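Local coordinates for acetate CoA-transferase subunit beta (Escherichia coli DH5[alpha], PDB 5DBN), which transfers coenzyme A between short-chain acyl-CoA thioesters and free carboxylates, activating acetoacetate at the expense of acetyl-CoA through a covalent enzyme-CoA intermediate, at residues 87-92 with 125-130; 139-144 with 148-153; 165-168 with 173-176. All blocks are in the same frame, centred on the assembly; numbering follows the deposited sequence.

Contact 1 of 3, residues 87-92 with 125-130. With PO4 (phosphate ion), chain L.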
loop_
_atom_site.group_PDB
_atom_site.type_symbol
_atom_site.label_atom_id
_atom_site.label_comp_id
_atom_site.label_asym_id
_atom_site.label_seq_id
_atom_site.Cartn_x
_atom_site.Cartn_y
_atom_site.Cartn_z
ATOM N N LEU B 87 7.502 2.284 5.781
ATOM C CA LEU B 87 8.656 1.987 6.629
ATOM C C LEU B 87 8.874 3.088 7.666
ATOM O O LEU B 87 9.008 2.813 8.859
ATOM C CB LEU B 87 9.926 1.822 5.785
ATOM C CG LEU B 87 10.038 0.617 4.851
ATOM C CD1 LEU B 87 11.193 0.811 3.890
ATOM C CD2 LEU B 87 10.210 -0.671 5.642
ATOM N N ILE B 88 8.913 4.334 7.199
ATOM C CA ILE B 88 9.167 5.481 8.066
ATOM C C ILE B 88 8.092 5.633 9.141
ATOM O O ILE B 88 8.402 5.831 10.314
ATOM C CB ILE B 88 9.262 6.788 7.240
ATOM C CG1 ILE B 88 10.527 6.774 6.374
ATOM C CG2 ILE B 88 9.251 8.014 8.147
ATOM C CD1 ILE B 88 10.597 7.887 5.346
ATOM N N ARG B 89 6.831 5.545 8.734
ATOM C CA ARG B 89 5.715 5.745 9.648
ATOM C C ARG B 89 5.437 4.488 10.468
ATOM O O ARG B 89 4.878 4.565 11.564
ATOM C CB ARG B 89 4.461 6.151 8.872
ATOM C CG ARG B 89 3.297 6.602 9.745
ATOM C CD ARG B 89 2.113 7.067 8.907
ATOM N NE ARG B 89 1.858 6.165 7.782
ATOM C CZ ARG B 89 2.027 6.474 6.497
ATOM N NH1 ARG B 89 2.437 7.680 6.125
ATOM N NH2 ARG B 89 1.771 5.565 5.567
ATOM N N GLY B 90 5.828 3.334 9.934
ATOM C CA GLY B 90 5.519 2.058 10.556
ATOM C C GLY B 90 6.455 1.660 11.686
ATOM O O GLY B 90 6.300 0.591 12.275
ATOM N N GLY B 91 7.433 2.507 11.984
ATOM C CA GLY B 91 8.343 2.251 13.087
ATOM C C GLY B 91 9.473 1.312 12.719
ATOM O O GLY B 91 10.033 0.639 13.583
ATOM N N HIS B 92 9.805 1.266 11.433
ATOM C CA HIS B 92 10.883 0.415 10.944
ATOM C C HIS B 92 12.192 1.191 10.857
ATOM O O HIS B 92 13.240 0.623 10.550
ATOM C CB HIS B 92 10.514 -0.167 9.579
ATOM C CG HIS B 92 9.262 -0.985 9.597
ATOM N ND1 HIS B 92 9.229 -2.285 10.054
ATOM C CD2 HIS B 92 7.994 -0.683 9.228
ATOM C CE1 HIS B 92 7.996 -2.752 9.957
ATOM N NE2 HIS B 92 7.228 -1.799 9.460
ATOM N N ALA B 125 9.550 15.307 6.955
ATOM C CA ALA B 125 10.025 15.534 8.317
ATOM C C ALA B 125 8.971 15.141 9.342
ATOM O O ALA B 125 9.286 14.527 10.366
ATOM C CB ALA B 125 10.420 16.984 8.509
ATOM N N MET B 126 7.723 15.518 9.080
ATOM C CA MET B 126 6.648 15.213 10.006
ATOM C C MET B 126 6.499 13.711 10.175
ATOM O O MET B 126 6.503 13.231 11.292
ATOM C CB MET B 126 5.325 15.818 9.546
ATOM C CG MET B 126 5.362 17.322 9.392
ATOM S SD MET B 126 3.717 18.057 9.459
ATOM C CE MET B 126 4.102 19.790 9.242
ATOM N N ASP B 127 6.413 12.969 9.077
ATOM C CA ASP B 127 6.319 11.510 9.154
ATOM C C ASP B 127 7.508 10.914 9.902
ATOM O O ASP B 127 7.348 10.008 10.720
ATOM C CB ASP B 127 6.234 10.898 7.755
ATOM C CG ASP B 127 4.972 11.300 7.022
ATOM O OD1 ASP B 127 3.905 10.708 7.291
ATOM O OD2 ASP B 127 5.048 12.212 6.173
ATOM N N LEU B 128 8.698 11.428 9.613
ATOM C CA LEU B 128 9.920 10.934 10.233
ATOM C C LEU B 128 9.899 11.081 11.758
ATOM O O LEU B 128 10.269 10.148 12.474
ATOM C CB LEU B 128 11.143 11.654 9.656
ATOM C CG LEU B 128 11.724 11.077 8.361
ATOM C CD1 LEU B 128 12.667 12.063 7.684
ATOM C CD2 LEU B 128 12.445 9.765 8.632
ATOM N N VAL B 129 9.489 12.243 12.262
ATOM C CA VAL B 129 9.510 12.466 13.708
ATOM C C VAL B 129 8.357 11.781 14.465
ATOM O O VAL B 129 8.512 11.486 15.649
ATOM C CB VAL B 129 9.518 13.986 14.051
ATOM C CG1 VAL B 129 10.762 14.649 13.479
ATOM C CG2 VAL B 129 8.279 14.679 13.545
ATOM N N THR B 130 7.211 11.534 13.825
ATOM C CA THR B 130 6.149 10.760 14.497
ATOM C C THR B 130 6.416 9.260 14.408
ATOM O O THR B 130 6.000 8.501 15.280
ATOM C CB THR B 130 4.699 10.996 13.949
ATOM O OG1 THR B 130 4.161 9.756 13.473
ATOM C CG2 THR B 130 4.638 11.985 12.846
HETATM P P PO4 L . 11.172 -4.835 12.383
HETATM O O1 PO4 L . 12.301 -5.003 13.371
HETATM O O2 PO4 L . 10.831 -6.172 11.768
HETATM O O3 PO4 L . 11.591 -3.874 11.296
HETATM O O4 PO4 L . 9.960 -4.286 13.099
HETATM O O HOH W 1 1.284 10.186 6.937
HETATM O O HOH W 2 3.880 6.832 13.271
#

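Contact 2 of 3, residues 139-144 with 148-153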
loop_
_atom_site.group_PDB
_atom_site.type_symbol
_atom_site.label_atom_id
_atom_site.label_comp_id
_atom_site.label_asym_id
_atom_site.label_seq_id
_atom_site.Cartn_x
_atom_site.Cartn_y
_atom_site.Cartn_z
ATOM N N MET B 139 21.448 20.083 16.581
ATOM C CA MET B 139 21.224 21.511 16.443
ATOM C C MET B 139 22.247 22.352 17.202
ATOM O O MET B 139 22.738 21.935 18.245
ATOM C CB MET B 139 19.820 21.798 16.979
ATOM C CG MET B 139 19.192 23.097 16.580
ATOM S SD MET B 139 17.560 23.243 17.341
ATOM C CE MET B 139 17.994 23.474 19.065
ATOM N N GLU B 140 22.558 23.540 16.691
ATOM C CA GLU B 140 23.365 24.485 17.456
ATOM C C GLU B 140 22.505 24.992 18.607
ATOM O O GLU B 140 21.283 25.043 18.487
ATOM C CB GLU B 140 23.872 25.636 16.584
ATOM C CG GLU B 140 24.849 25.199 15.500
ATOM C CD GLU B 140 25.359 26.359 14.661
ATOM O OE1 GLU B 140 25.026 27.522 14.979
ATOM O OE2 GLU B 140 26.101 26.106 13.687
ATOM N N HIS B 141 23.126 25.354 19.722
ATOM C CA HIS B 141 22.355 25.729 20.901
ATOM C C HIS B 141 21.561 27.015 20.662
ATOM O O HIS B 141 20.379 27.091 20.998
ATOM C CB HIS B 141 23.265 25.893 22.116
ATOM C CG HIS B 141 22.560 25.678 23.419
ATOM N ND1 HIS B 141 22.575 24.471 24.083
ATOM C CD2 HIS B 141 21.800 26.511 24.169
ATOM C CE1 HIS B 141 21.868 24.572 25.192
ATOM N NE2 HIS B 141 21.384 25.799 25.269
ATOM N N CYS B 142 22.219 28.018 20.086
ATOM C CA CYS B 142 21.592 29.311 19.821
ATOM C C CYS B 142 21.644 29.651 18.334
ATOM O O CYS B 142 22.483 29.132 17.597
ATOM C CB CYS B 142 22.274 30.413 20.632
ATOM S SG CYS B 142 22.187 30.169 22.417
ATOM N N ALA B 143 20.751 30.535 17.901
ATOM C CA ALA B 143 20.715 30.965 16.507
ATOM C C ALA B 143 21.864 31.920 16.214
ATOM O O ALA B 143 22.601 32.312 17.119
ATOM C CB ALA B 143 19.385 31.625 16.192
ATOM N N LYS B 144 22.014 32.293 14.948
ATOM C CA LYS B 144 23.121 33.150 14.536
ATOM C C LYS B 144 22.954 34.585 15.025
ATOM O O LYS B 144 23.931 35.327 15.116
ATOM C CB LYS B 144 23.266 33.134 13.010
ATOM C CG LYS B 144 23.564 31.757 12.430
ATOM C CD LYS B 144 24.847 31.167 13.008
ATOM C CE LYS B 144 25.199 29.843 12.351
ATOM N NZ LYS B 144 26.401 29.218 12.967
ATOM N N ALA B 148 17.586 32.416 21.598
ATOM C CA ALA B 148 17.481 31.050 22.102
ATOM C C ALA B 148 16.692 30.177 21.133
ATOM O O ALA B 148 15.781 30.659 20.460
ATOM C CB ALA B 148 16.828 31.039 23.473
ATOM N N LYS B 149 17.044 28.896 21.069
ATOM C CA LYS B 149 16.329 27.947 20.223
ATOM C C LYS B 149 15.696 26.833 21.052
ATOM O O LYS B 149 14.756 26.178 20.608
ATOM C CB LYS B 149 17.273 27.362 19.170
ATOM C CG LYS B 149 17.929 28.426 18.299
ATOM C CD LYS B 149 18.345 27.888 16.942
ATOM C CE LYS B 149 19.444 26.857 17.048
ATOM N NZ LYS B 149 19.647 26.158 15.750
ATOM N N ILE B 150 16.223 26.618 22.253
ATOM C CA ILE B 150 15.650 25.655 23.189
ATOM C C ILE B 150 14.742 26.401 24.171
ATOM O O ILE B 150 15.218 26.981 25.147
ATOM C CB ILE B 150 16.750 24.878 23.939
ATOM C CG1 ILE B 150 17.722 24.257 22.927
ATOM C CG2 ILE B 150 16.132 23.798 24.816
ATOM C CD1 ILE B 150 18.937 23.596 23.538
ATOM N N LEU B 151 13.436 26.375 23.906
ATOM C CA LEU B 151 12.486 27.276 24.566
ATOM C C LEU B 151 11.483 26.574 25.483
ATOM O O LEU B 151 11.458 25.353 25.574
ATOM C CB LEU B 151 11.718 28.066 23.504
ATOM C CG LEU B 151 12.579 28.764 22.448
ATOM C CD1 LEU B 151 11.701 29.378 21.367
ATOM C CD2 LEU B 151 13.475 29.818 23.087
ATOM N N ARG B 152 10.666 27.364 26.173
ATOM C CA ARG B 152 9.555 26.825 26.952
ATOM C C ARG B 152 8.460 26.323 26.024
ATOM O O ARG B 152 7.827 25.301 26.281
ATOM C CB ARG B 152 8.992 27.879 27.903
ATOM C CG ARG B 152 9.919 28.234 29.049
ATOM C CD ARG B 152 9.297 29.281 29.955
ATOM N NE ARG B 152 10.148 29.577 31.103
ATOM C CZ ARG B 152 9.797 30.368 32.113
ATOM N NH1 ARG B 152 8.609 30.956 32.120
ATOM N NH2 ARG B 152 10.637 30.571 33.119
ATOM N N ARG B 153 8.241 27.065 24.945
ATOM C CA ARG B 153 7.241 26.716 23.948
ATOM C C ARG B 153 7.684 27.265 22.604
ATOM O O ARG B 153 8.030 28.442 22.498
ATOM C CB ARG B 153 5.869 27.274 24.333
ATOM C CG ARG B 153 4.764 27.028 23.306
ATOM C CD ARG B 153 4.571 25.544 23.024
ATOM N NE ARG B 153 3.368 25.274 22.234
ATOM C CZ ARG B 153 3.307 25.297 20.904
ATOM N NH1 ARG B 153 4.383 25.580 20.180
ATOM N NH2 ARG B 153 2.160 25.032 20.293
HETATM O O HOH W 3 21.529 24.127 14.026
HETATM O O HOH W 4 18.682 27.986 23.171
#

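Contact 3 of 3, residues 165-168 with 173-176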
loop_
_atom_site.group_PDB
_atom_site.type_symbol
_atom_site.label_atom_id
_atom_site.label_comp_id
_atom_site.label_asym_id
_atom_site.label_seq_id
_atom_site.Cartn_x
_atom_site.Cartn_y
_atom_site.Cartn_z
ATOM N N HIS B 165 13.064 12.822 21.382
ATOM C CA HIS B 165 13.610 11.966 22.438
ATOM C C HIS B 165 14.965 12.469 22.925
ATOM O O HIS B 165 15.270 12.397 24.115
ATOM C CB HIS B 165 13.757 10.523 21.949
ATOM C CG HIS B 165 12.456 9.844 21.663
ATOM N ND1 HIS B 165 12.050 9.517 20.387
ATOM C CD2 HIS B 165 11.469 9.426 22.489
ATOM C CE1 HIS B 165 10.869 8.928 20.439
ATOM N NE2 HIS B 165 10.494 8.861 21.704
ATOM N N MET B 166 15.773 12.973 21.999
ATOM C CA MET B 166 17.139 13.380 22.301
ATOM C C MET B 166 17.500 14.665 21.563
ATOM O O MET B 166 17.283 14.777 20.355
ATOM C CB MET B 166 18.112 12.260 21.924
ATOM C CG MET B 166 19.556 12.501 22.336
ATOM S SD MET B 166 20.632 11.149 21.816
ATOM C CE MET B 166 22.189 11.626 22.563
ATOM N N LEU B 167 18.035 15.633 22.303
ATOM C CA LEU B 167 18.503 16.886 21.723
ATOM C C LEU B 167 20.001 17.034 21.966
ATOM O O LEU B 167 20.453 17.039 23.112
ATOM C CB LEU B 167 17.744 18.073 22.317
ATOM C CG LEU B 167 18.240 19.459 21.900
ATOM C CD1 LEU B 167 18.141 19.630 20.390
ATOM C CD2 LEU B 167 17.458 20.546 22.614
ATOM N N VAL B 168 20.761 17.149 20.880
ATOM C CA VAL B 168 22.215 17.235 20.954
ATOM C C VAL B 168 22.723 18.555 20.379
ATOM O O VAL B 168 22.531 18.848 19.197
ATOM C CB VAL B 168 22.883 16.068 20.199
ATOM C CG1 VAL B 168 24.397 16.108 20.373
ATOM C CG2 VAL B 168 22.334 14.738 20.686
ATOM N N VAL B 173 23.785 17.669 26.009
ATOM C CA VAL B 173 22.846 16.652 25.548
ATOM C C VAL B 173 21.638 16.585 26.478
ATOM O O VAL B 173 21.784 16.386 27.684
ATOM C CB VAL B 173 23.504 15.254 25.474
ATOM C CG1 VAL B 173 22.510 14.212 24.981
ATOM C CG2 VAL B 173 24.728 15.284 24.569
ATOM N N PHE B 174 20.451 16.773 25.905
ATOM C CA PHE B 174 19.193 16.661 26.640
ATOM C C PHE B 174 18.437 15.402 26.229
ATOM O O PHE B 174 18.503 14.985 25.072
ATOM C CB PHE B 174 18.301 17.881 26.396
ATOM C CG PHE B 174 18.889 19.184 26.860
ATOM C CD1 PHE B 174 18.767 19.585 28.182
ATOM C CD2 PHE B 174 19.542 20.021 25.970
ATOM C CE1 PHE B 174 19.293 20.788 28.606
ATOM C CE2 PHE B 174 20.071 21.224 26.391
ATOM C CZ PHE B 174 19.948 21.607 27.709
ATOM N N ARG B 175 17.719 14.802 27.175
ATOM C CA ARG B 175 16.835 13.679 26.869
ATOM C C ARG B 175 15.431 13.931 27.421
ATOM O O ARG B 175 15.273 14.466 28.520
ATOM C CB ARG B 175 17.388 12.372 27.439
ATOM C CG ARG B 175 18.688 11.912 26.806
ATOM C CD ARG B 175 19.069 10.525 27.290
ATOM N NE ARG B 175 20.398 10.123 26.834
ATOM C CZ ARG B 175 20.664 9.591 25.643
ATOM N NH1 ARG B 175 19.696 9.401 24.757
ATOM N NH2 ARG B 175 21.910 9.258 25.333
ATOM N N PHE B 176 14.419 13.547 26.647
ATOM C CA PHE B 176 13.027 13.643 27.084
ATOM C C PHE B 176 12.521 12.276 27.532
ATOM O O PHE B 176 12.347 11.370 26.716
ATOM C CB PHE B 176 12.136 14.194 25.969
ATOM C CG PHE B 176 12.451 15.612 25.581
ATOM C CD1 PHE B 176 11.844 16.671 26.232
ATOM C CD2 PHE B 176 13.344 15.884 24.560
ATOM C CE1 PHE B 176 12.127 17.976 25.880
ATOM C CE2 PHE B 176 13.632 17.189 24.201
ATOM C CZ PHE B 176 13.021 18.236 24.862
#

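Contact 1 of 3, residues 87-92 with 125-130
I88 and L128 bring the end of helix 81-89 against helix 125-131, their CA atoms 5.9 Å apart, and R89 faces D127 at nearly the same spacing. The apolar part rests on the CG2 branch of I88, which lies 3.7 Å from L128 CD2; with CG1 anti to the carbonyl carbon (chi1 -69°), the short branch does the touching. R89 and D127 run side by side to a long salt bridge, NH1 to OD1 3.6 Å. The carboxylate oxygen sits at the guanidinium edge, although the two planes are 69° apart. Water 1 donates to D127 OD1 and weakly accepts from R89 NH1, and water 2 bridges R89 O and T130 OG1. Both side chains also bind other subunits: R89 NE holds a backbone atom of one, and D127 OD1 a polar side chain of another. Past the Schellman motif at G91, H92 ND1 donates an almost straight bond to O3 of a phosphate ion probably from the crystallisation liquor (3.1 Å, 175°). With an alanine here, the phosphate would probably lose this donor and a neighbouring subunit's backbone the partner it has in NE2. The two helices pack within the CoA-transferase domain, L128 about 4 Å by side chain from E46, the predicted active-site residue, while L87 touches F79, between strand 76-78 and helix 81-89, and V129 touches A160, before strand 166-168.

Contact 2 of 3, residues 139-144 with 148-153
K149 and I150 turn two quite different surfaces to the loop 139-144, one a long aliphatic chain laid along the backbone, the other a methyl end set on a ring. The K149 chain lies along the backbone of 140-143: CB is 3.6 Å from H141 O, CG 3.5 Å from A143 N and CD 4.0 Å from A143 CB, with CE and NZ ending by E140 O and M139. A bend at chi3 (-66°) swings the ammonium back beside M139, whose side chain runs past it in the opposite direction. There NZ reaches water 3 in a weak bond, and the same water accepts from E140 N; the angle to E140 O is too poor for a hydrogen bond. The carboxylate of E140 instead pairs with K144, NZ to OE1 3.0 Å on the syn lone pair, within the same loop.

I150 crosses the H141 side chain at about a right angle. Its extended chain (chi2 173°) places CD1 over one ring face, 3.7 Å from the centroid and 19° off the normal, a CH-pi contact displaced toward the CE1 rim. The ring's turn is fixed from both nitrogens, ND1 by T169 OG1 and NE2 by T199 OG1. M139 reaches I150 as well, CE to CG1 3.9 Å, because its chain folds at chi3. Between the backbones, water 4 donates to H141 O and accepts from K149 N.

The loop thus joins the end of strand 135-138 to the short strand 150-151. K149 and L151 bond by their backbones to V103 of strand 102-104, whereas I150 bonds to E200 and A201, and its side chain, like that of M139, leans on L167 of strand 166-168.

Contact 3 of 3, residues 165-168 with 173-176
L167 and F174 form the hydrogen-bonded pair of an antiparallel beta hairpin, strands 166-168 and 172-177, which lies inside the mixed central sheet. The strand axes come within 4.7 Å of each other, and their directions differ by 168°. Two nearly straight bonds tie the pair, L167 N to F174 O at 2.9 Å and F174 N to L167 O at 2.8 Å; a third, F176 N to H165 O, extends the pattern beyond the strand end. M166 with R175 and V168 with V173 are non-hydrogen-bonded pairs.

On the face carrying M166, V168, V173 and R175, the methionine does most of the reaching. Its CG is anti to the backbone N (chi1 -173°) and the rest of the chain is extended, carrying the methyl CE to V173 CG1 at 3.6 Å. The R175 chain runs beside it in the same direction, its NH1 3.5 Å from M166 SD, the sulfur meeting the guanidinium obliquely. V168 CG1 adds a looser touch to V173 CG2. The other face carries L167 and F174, which point the same way and meet CD2 to CD2 at 4.0 Å.

The next shell sets these groups. R175 NH2 makes a salt bridge with E14 OE1, and helix 3-12 covers the same face through R10, I7 and V11. F174 forms a T-shaped stack with F203 and also packs on M181 and L183 of strand 180-186, while I150 covers both L167 and F174. V135 holds H165 ND1 through its backbone N. At that end of the hairpin, the H165 carbonyl oxygen lies at the edge of the F176 ring, 4.0 Å from CD2, and takes the F176 N bond from above its carbonyl plane, 37° out of it.

The three contacts follow one another along the chain without nesting or crossing. Contact 1 comes first and closes the long loop 93-124, which holds three short strands, by bringing helix 81-89 to helix 125-131. Strand 135-138 then leads to contact 2, which closes the short turn 145-147, and contact 3 closes the hairpin whose connection is 169-171. Contacts 2 and 3 touch: M139 N lies 3.1 Å from V168 O in a probable hydrogen bond, and I150 CD1 packs on L167 CD2. Contact 1 stays apart, its nearest atoms about 6 Å from contact 3 and about 12 Å from contact 2, tying helices rather than sheet strands.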